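Local coordinates for protein KLLA0F12672p (Kluyveromyces lactis, PDB 4M3O) that probably dephosphorylates the C-terminal domain repeats of RNA polymerase II during transcription, this chain being the zinc-binding N-terminal domain of the protein, at residues A[40-45]-A[78-83]; A[48-53]-A[149-154]; A[64-69]-A[108-113]. One frame throughout, in Å; residues are numbered along the deposited sequence.

Contact 1 (A[40-45]-A[78-83]). With ZN (zinc ion), chain C.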
# COMPACT_ATOMS: atom_id res chain seq x y z
N THR A 40 6.25 2.63 -8.40
CA THR A 40 7.24 3.54 -8.94
C THR A 40 8.06 4.12 -7.82
O THR A 40 9.25 4.35 -8.02
CB THR A 40 6.59 4.67 -9.76
OG1 THR A 40 5.48 5.23 -9.05
CG2 THR A 40 6.06 4.10 -11.01
N LYS A 41 7.44 4.29 -6.64
CA LYS A 41 8.07 4.92 -5.46
C LYS A 41 7.80 4.12 -4.19
O LYS A 41 6.85 3.31 -4.17
CB LYS A 41 7.48 6.32 -5.22
CG LYS A 41 7.75 7.26 -6.36
CD LYS A 41 7.01 8.57 -6.20
CE LYS A 41 7.52 9.56 -7.25
NZ LYS A 41 7.12 10.95 -6.94
N ASP A 42 8.60 4.36 -3.15
CA ASP A 42 8.42 3.72 -1.86
C ASP A 42 7.82 4.75 -0.97
O ASP A 42 7.93 5.93 -1.25
CB ASP A 42 9.74 3.19 -1.32
CG ASP A 42 10.47 2.30 -2.35
OD1 ASP A 42 9.82 1.49 -3.04
OD2 ASP A 42 11.72 2.40 -2.45
N VAL A 43 7.19 4.31 0.12
CA VAL A 43 6.48 5.17 1.05
C VAL A 43 7.48 5.80 2.01
O VAL A 43 8.33 5.14 2.56
CB VAL A 43 5.44 4.39 1.87
CG1 VAL A 43 4.96 5.23 3.05
CG2 VAL A 43 4.31 3.94 0.94
N LYS A 44 7.39 7.10 2.22
CA LYS A 44 8.50 7.72 2.86
C LYS A 44 8.53 7.46 4.34
O LYS A 44 9.59 7.27 4.89
CB LYS A 44 8.56 9.18 2.49
CG LYS A 44 7.76 10.12 3.34
CD LYS A 44 8.25 11.54 3.09
CE LYS A 44 9.77 11.64 3.20
NZ LYS A 44 10.24 11.07 4.51
N ASP A 45 7.40 7.39 5.01
CA ASP A 45 7.42 7.38 6.44
C ASP A 45 6.17 6.72 7.00
O ASP A 45 5.21 6.38 6.28
CB ASP A 45 7.46 8.86 6.95
CG ASP A 45 6.32 9.74 6.35
OD1 ASP A 45 6.41 11.01 6.35
OD2 ASP A 45 5.35 9.16 5.80
N LEU A 78 7.48 0.63 2.60
CA LEU A 78 8.52 1.51 3.18
C LEU A 78 9.95 1.16 2.77
O LEU A 78 10.84 1.93 3.04
CB LEU A 78 8.47 1.46 4.67
CG LEU A 78 7.26 2.14 5.33
CD1 LEU A 78 7.24 1.63 6.76
CD2 LEU A 78 7.43 3.67 5.30
N CYS A 79 10.15 0.03 2.12
CA CYS A 79 11.49 -0.45 1.83
C CYS A 79 11.93 -0.07 0.43
O CYS A 79 11.13 -0.14 -0.52
CB CYS A 79 11.47 -1.97 1.88
SG CYS A 79 13.09 -2.77 1.93
N SER A 80 13.21 0.25 0.28
CA SER A 80 13.76 0.56 -1.03
C SER A 80 14.77 -0.50 -1.46
O SER A 80 15.53 -0.27 -2.38
CB SER A 80 14.42 1.95 -0.99
OG SER A 80 15.43 1.96 -0.02
N LYS A 81 14.78 -1.66 -0.82
CA LYS A 81 15.51 -2.81 -1.37
C LYS A 81 14.62 -3.73 -2.21
O LYS A 81 13.38 -3.55 -2.28
CB LYS A 81 16.15 -3.61 -0.25
CG LYS A 81 16.92 -2.69 0.67
CD LYS A 81 17.59 -3.41 1.82
CE LYS A 81 18.00 -2.38 2.84
NZ LYS A 81 19.19 -2.84 3.57
N SER A 82 15.26 -4.72 -2.83
CA SER A 82 14.60 -5.84 -3.52
C SER A 82 14.28 -6.94 -2.59
O SER A 82 14.96 -7.06 -1.56
CB SER A 82 15.57 -6.45 -4.53
OG SER A 82 15.89 -5.47 -5.46
N GLN A 83 13.39 -7.81 -2.98
CA GLN A 83 13.23 -9.05 -2.29
C GLN A 83 14.57 -9.73 -2.32
O GLN A 83 15.38 -9.45 -3.15
CB GLN A 83 12.16 -9.90 -2.95
CG GLN A 83 12.41 -10.23 -4.41
CD GLN A 83 11.80 -9.24 -5.37
OE1 GLN A 83 12.05 -8.06 -5.29
NE2 GLN A 83 11.02 -9.72 -6.28
ZN ZN C . 12.40 -4.83 2.69
O HOH W 1 10.58 4.44 3.84
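The zinc finger of this Rtr1/RPAP2 domain meets the short strand 42-43 here: Asp42 and Val43 face Leu78, Cys79 and Ser80 of the loop that brings in one zinc ligand. The backbones come nearest at Val43 and Leu78, yet the link across is made by side chains and one water rather than by direct backbone bonds. Leu78 does the apolar work through one methyl: its CD2 rests 3.7 Å from Val43 CG1 and also reaches the Val43 carbonyl oxygen. On the polar side, water 1 bridges the two segments, 2.7 Å from Val43 O and 2.6 Å from Leu78 O.

Asp42 points its carboxylate at the backbone of Cys79 and Ser80. With CG anti to the carbonyl carbon (chi1 -52°), OD2 comes within 3.1 Å of Ser80 CA. Asp42 OD2 also lies 3.2 Å from Cys79 O, two acceptors side by side with no hydrogen bond between them. The closeness of these oxygens is probably offset by Arg68 and Arg73, which both form salt bridges to Asp42 OD1; Arg68 also makes a weak hydrogen bond to Cys79 O. With an alanine here, the two arginines would probably be left without the anion they share, and the loop at Ser80 would lose its packing partner.

Beyond the strand, Cys79 holds the zinc through SG at 2.3 Å, alongside Cys74, Cys112 and His116. SG lies anti to its own backbone N (chi1 -166°), and there it also accepts a hydrogen bond from Lys81 N at 3.4 Å, with an N-H...S angle of 161°.

Contact 2 (A[48-53]-A[149-154])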
# COMPACT_ATOMS: atom_id res chain seq x y z
N THR A 48 2.58 8.31 6.35
CA THR A 48 2.05 8.05 5.04
C THR A 48 1.49 6.59 4.94
O THR A 48 0.41 6.32 4.43
CB THR A 48 3.11 8.37 3.97
OG1 THR A 48 3.60 9.72 4.10
CG2 THR A 48 2.49 8.19 2.56
N MET A 49 2.23 5.67 5.52
CA MET A 49 1.90 4.26 5.59
C MET A 49 0.58 4.09 6.34
O MET A 49 -0.35 3.36 5.88
CB MET A 49 3.10 3.61 6.26
CG MET A 49 3.32 2.18 6.05
SD MET A 49 3.35 1.59 4.34
CE MET A 49 3.15 -0.08 4.93
N LYS A 50 0.38 4.86 7.41
CA LYS A 50 -0.89 4.80 8.15
C LYS A 50 -2.04 5.45 7.36
O LYS A 50 -3.17 4.97 7.42
CB LYS A 50 -0.82 5.48 9.48
CG LYS A 50 0.18 4.88 10.46
CD LYS A 50 0.56 5.95 11.53
CE LYS A 50 1.62 5.43 12.49
NZ LYS A 50 1.02 4.64 13.61
N TYR A 51 -1.72 6.50 6.62
CA TYR A 51 -2.73 7.14 5.76
C TYR A 51 -3.23 6.20 4.62
O TYR A 51 -4.40 6.14 4.33
CB TYR A 51 -2.11 8.42 5.17
CG TYR A 51 -2.93 9.12 4.15
CD1 TYR A 51 -4.07 9.84 4.51
CD2 TYR A 51 -2.58 9.07 2.80
CE1 TYR A 51 -4.85 10.48 3.55
CE2 TYR A 51 -3.32 9.74 1.83
CZ TYR A 51 -4.46 10.44 2.21
OH TYR A 51 -5.20 11.05 1.22
N ILE A 52 -2.30 5.51 3.96
CA ILE A 52 -2.58 4.53 2.86
C ILE A 52 -3.69 3.54 3.14
O ILE A 52 -4.41 3.14 2.25
CB ILE A 52 -1.31 3.69 2.58
CG1 ILE A 52 -0.22 4.56 2.08
CG2 ILE A 52 -1.51 2.69 1.48
CD1 ILE A 52 -0.76 5.62 1.18
N SER A 53 -3.72 3.07 4.39
CA SER A 53 -4.51 1.94 4.78
C SER A 53 -5.94 2.19 4.46
O SER A 53 -6.66 1.24 4.16
CB SER A 53 -4.30 1.59 6.28
OG SER A 53 -4.69 2.70 7.13
N ILE A 149 -3.92 2.56 12.56
CA ILE A 149 -3.20 1.38 12.15
C ILE A 149 -1.84 1.49 12.85
O ILE A 149 -1.32 2.58 12.97
CB ILE A 149 -3.03 1.30 10.59
CG1 ILE A 149 -4.37 1.45 9.89
CG2 ILE A 149 -2.44 -0.04 10.16
CD1 ILE A 149 -5.46 0.44 10.25
N GLN A 150 -1.31 0.35 13.27
CA GLN A 150 -0.04 0.27 14.01
C GLN A 150 1.02 -0.28 13.05
O GLN A 150 0.72 -1.21 12.28
CB GLN A 150 -0.17 -0.75 15.11
CG GLN A 150 -1.29 -0.61 16.08
CD GLN A 150 -0.98 0.53 16.98
OE1 GLN A 150 -0.10 0.45 17.89
NE2 GLN A 150 -1.56 1.66 16.64
N LEU A 151 2.24 0.22 13.15
CA LEU A 151 3.35 -0.26 12.31
C LEU A 151 4.37 -0.96 13.21
O LEU A 151 4.71 -0.47 14.24
CB LEU A 151 4.04 0.92 11.64
CG LEU A 151 3.17 1.64 10.63
CD1 LEU A 151 3.97 2.72 9.95
CD2 LEU A 151 2.59 0.73 9.60
N LEU A 152 4.89 -2.09 12.82
CA LEU A 152 5.85 -2.80 13.61
C LEU A 152 7.26 -2.30 13.41
O LEU A 152 7.72 -2.25 12.31
CB LEU A 152 5.77 -4.26 13.25
CG LEU A 152 6.77 -5.19 13.89
CD1 LEU A 152 6.55 -5.24 15.38
CD2 LEU A 152 6.66 -6.55 13.27
N GLU A 153 7.94 -1.93 14.48
CA GLU A 153 9.35 -1.55 14.39
C GLU A 153 10.18 -2.75 13.88
O GLU A 153 10.00 -3.91 14.36
CB GLU A 153 9.86 -1.12 15.77
CG GLU A 153 9.19 0.15 16.34
CD GLU A 153 7.82 -0.09 17.02
OE1 GLU A 153 7.40 -1.29 17.08
OE2 GLU A 153 7.19 0.89 17.52
N GLU A 154 11.10 -2.49 12.97
CA GLU A 154 11.91 -3.56 12.40
C GLU A 154 12.69 -4.27 13.44
O GLU A 154 12.78 -5.52 13.43
CB GLU A 154 12.99 -3.03 11.42
CG GLU A 154 12.55 -2.92 9.99
CD GLU A 154 12.25 -1.49 9.61
OE1 GLU A 154 11.86 -0.74 10.55
OE2 GLU A 154 12.43 -1.14 8.39
O HOH W 2 2.45 2.22 15.00
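The flat group that matters between Lys50 and Ile149 is the Ile149 carbonyl: Lys50 NZ approaches its oxygen in the carbonyl plane, at 3.2 Å and with a C=O...N angle of 156°. The methylenes of the lysine stay near the same oxygen, CG being 3.7 Å from Ile149 O, and the chain bends only at its last torsion (chi4 -84°) to bring the ammonium down onto it. Water 2 then ties the same nitrogen to the next part of the tail, 3.1 Å from Lys50 NZ and 2.7 Å from Leu151 N.

A second carbonyl, that of Lys50 itself, takes the hydroxyl of Ser53. OG donates to Lys50 O at 2.7 Å from a position tilted 27° out of the carbonyl plane. The same OG sits tightly against Ile149 CG1, so the hydroxyl is wedged between helix backbone and isoleucine.

The rest is apolar. Leu151 spreads its two methyls over the start of the Met49 side chain, CD1 lying 3.9 Å from Met49 CB and CD2 reaching Met49 CG. Tyr123 of helix 114-125 also touches Leu151, its hydroxyl donating a hydrogen bond to Met49 O.

This is the extended C-terminal segment of this N-terminal domain construct, laid across the surface of helix 46-52 and helix 114-125 and held by Lys50, a water, and the packing of Ile149 on Ser53 and Leu151 on Met49.

Contact 3 (A[64-69]-A[108-113]); sequences LVQERN and LTEYCT. With ZN (zinc ion), chain C.
Val65 and Tyr111 supply the apolar part of this contact, Val65 CG1 lying 4.2 Å from Tyr111 CZ with the side chains crossing at about a right angle. Both methyls of the valine also pack against the phenol oxygen, CG2 at 3.6 Å and CG1 at 3.7 Å from Tyr111 OH. With CG anti to the carbonyl carbon (chi1 -61°), the end of the Tyr111 side chain comes back to the helix although its CB starts away from it, and its hydroxyl is hydrogen-bonded to Ser120 OG.

One turn on from Val65, Asn69 packs against the backbone and aliphatic stem of Glu110, its CG 3.8 Å from Glu110 CA. Gln66 OE1 lies 3.8 Å from Glu110 OE2, two oxygens near each other, the amide and carboxylate planes 48° apart.

Of the two segments only 108-113 binds the metal, through Cys112 SG at 2.3 Å, together with Cys74, Cys79 and His116. Right after it, Thr113 is the N-cap of the next helix, its OG1 bonded to His116 N, which starts helix 114-125 next to the metal.

Helix 58-70 thus lies between two neighbours, with Val65 and Asn69 turned to this zinc-binding loop while Leu64 and Arg68 pack on Leu38 and Ile39 of helix 24-40.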
# COMPACT_ATOMS: atom_id res chain seq x y z
N LEU A 64 -0.51 -5.34 -4.22
CA LEU A 64 0.58 -4.37 -4.13
C LEU A 64 1.94 -5.07 -4.01
O LEU A 64 2.92 -4.75 -4.70
CB LEU A 64 0.32 -3.41 -2.97
CG LEU A 64 1.24 -2.20 -2.76
CD1 LEU A 64 0.81 -1.24 -1.66
CD2 LEU A 64 2.63 -2.62 -2.40
N VAL A 65 2.01 -6.03 -3.09
CA VAL A 65 3.24 -6.72 -2.81
C VAL A 65 3.68 -7.44 -4.08
O VAL A 65 4.85 -7.47 -4.41
CB VAL A 65 3.02 -7.72 -1.64
CG1 VAL A 65 4.14 -8.75 -1.53
CG2 VAL A 65 2.88 -7.00 -0.29
N GLN A 66 2.75 -8.09 -4.77
CA GLN A 66 3.11 -8.85 -5.99
C GLN A 66 3.67 -7.90 -7.07
O GLN A 66 4.72 -8.11 -7.62
CB GLN A 66 1.84 -9.49 -6.54
CG GLN A 66 1.95 -10.98 -6.69
CD GLN A 66 1.92 -11.69 -5.36
OE1 GLN A 66 2.91 -11.71 -4.60
NE2 GLN A 66 0.79 -12.32 -5.06
N GLU A 67 2.92 -6.86 -7.36
CA GLU A 67 3.34 -5.87 -8.36
C GLU A 67 4.68 -5.24 -8.00
O GLU A 67 5.52 -5.02 -8.88
CB GLU A 67 2.26 -4.80 -8.49
CG GLU A 67 1.90 -4.31 -9.85
CD GLU A 67 1.49 -5.41 -10.75
OE1 GLU A 67 2.20 -5.59 -11.74
OE2 GLU A 67 0.49 -6.09 -10.44
N ARG A 68 4.92 -5.01 -6.70
CA ARG A 68 6.23 -4.47 -6.31
C ARG A 68 7.37 -5.47 -6.57
O ARG A 68 8.49 -5.10 -7.04
CB ARG A 68 6.25 -4.00 -4.85
CG ARG A 68 5.61 -2.63 -4.61
CD ARG A 68 5.51 -2.30 -3.14
NE ARG A 68 6.80 -2.23 -2.47
CZ ARG A 68 7.55 -1.13 -2.44
NH1 ARG A 68 7.13 -0.03 -3.09
NH2 ARG A 68 8.73 -1.15 -1.79
N ASN A 69 7.11 -6.73 -6.26
CA ASN A 69 8.09 -7.76 -6.56
C ASN A 69 8.45 -7.87 -8.10
O ASN A 69 9.60 -8.05 -8.45
CB ASN A 69 7.59 -9.10 -6.03
CG ASN A 69 7.55 -9.18 -4.51
OD1 ASN A 69 8.10 -8.32 -3.78
ND2 ASN A 69 6.90 -10.21 -4.03
N LEU A 108 11.31 -14.99 1.51
CA LEU A 108 12.44 -14.34 0.85
C LEU A 108 12.22 -14.08 -0.66
O LEU A 108 12.95 -13.30 -1.28
CB LEU A 108 13.74 -15.12 1.06
CG LEU A 108 14.66 -14.84 2.29
CD1 LEU A 108 14.53 -13.44 2.88
CD2 LEU A 108 14.40 -15.89 3.35
N THR A 109 11.18 -14.65 -1.23
CA THR A 109 10.88 -14.35 -2.63
C THR A 109 10.05 -13.04 -2.76
O THR A 109 9.95 -12.48 -3.84
CB THR A 109 10.21 -15.55 -3.32
OG1 THR A 109 8.90 -15.73 -2.77
CG2 THR A 109 11.04 -16.84 -3.10
N GLU A 110 9.53 -12.55 -1.63
CA GLU A 110 8.66 -11.38 -1.58
C GLU A 110 9.22 -10.20 -0.74
O GLU A 110 8.86 -9.03 -0.96
CB GLU A 110 7.32 -11.82 -1.03
CG GLU A 110 6.59 -12.83 -1.89
CD GLU A 110 5.26 -13.24 -1.30
OE1 GLU A 110 4.93 -12.92 -0.13
OE2 GLU A 110 4.54 -13.94 -2.01
N TYR A 111 10.15 -10.49 0.15
CA TYR A 111 10.70 -9.52 1.07
C TYR A 111 12.19 -9.63 1.08
O TYR A 111 12.71 -10.71 0.83
CB TYR A 111 10.13 -9.77 2.48
CG TYR A 111 8.67 -9.61 2.44
CD1 TYR A 111 7.83 -10.73 2.34
CD2 TYR A 111 8.10 -8.34 2.43
CE1 TYR A 111 6.44 -10.56 2.24
CE2 TYR A 111 6.72 -8.17 2.35
CZ TYR A 111 5.90 -9.27 2.25
OH TYR A 111 4.52 -9.07 2.10
N CYS A 112 12.85 -8.55 1.50
CA CYS A 112 14.30 -8.49 1.67
C CYS A 112 14.77 -9.35 2.85
O CYS A 112 15.86 -9.93 2.78
CB CYS A 112 14.79 -7.03 1.88
SG CYS A 112 14.11 -6.20 3.35
N THR A 113 13.93 -9.47 3.87
CA THR A 113 14.29 -10.09 5.19
C THR A 113 13.08 -10.70 5.89
O THR A 113 11.93 -10.44 5.50
CB THR A 113 14.79 -9.01 6.21
OG1 THR A 113 13.80 -7.95 6.33
CG2 THR A 113 16.08 -8.41 5.73
ZN ZN C . 12.40 -4.83 2.69

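The zinc ion ties contacts 1 and 3 together, one ligand coming from each, and their centres lie 11 Å apart. They also touch directly: Gln83 NE2 is 3.1 Å from Asn69 O, a probable hydrogen bond, and Arg68 of helix 58-70 makes a salt bridge to Asp42 of strand 42-43. Contact 2 is farther off, with the Met49 side chain about 11 Å from the zinc. It joins contact 1 through packing, Leu78 CG being 4.0 Å from Met49 CG, but does not touch contact 3, whose nearest atoms are about 6 Å away. Even so, its tail returns to the metal, since Glu154 OE2 is hydrogen-bonded to NE2 of the ligand His116.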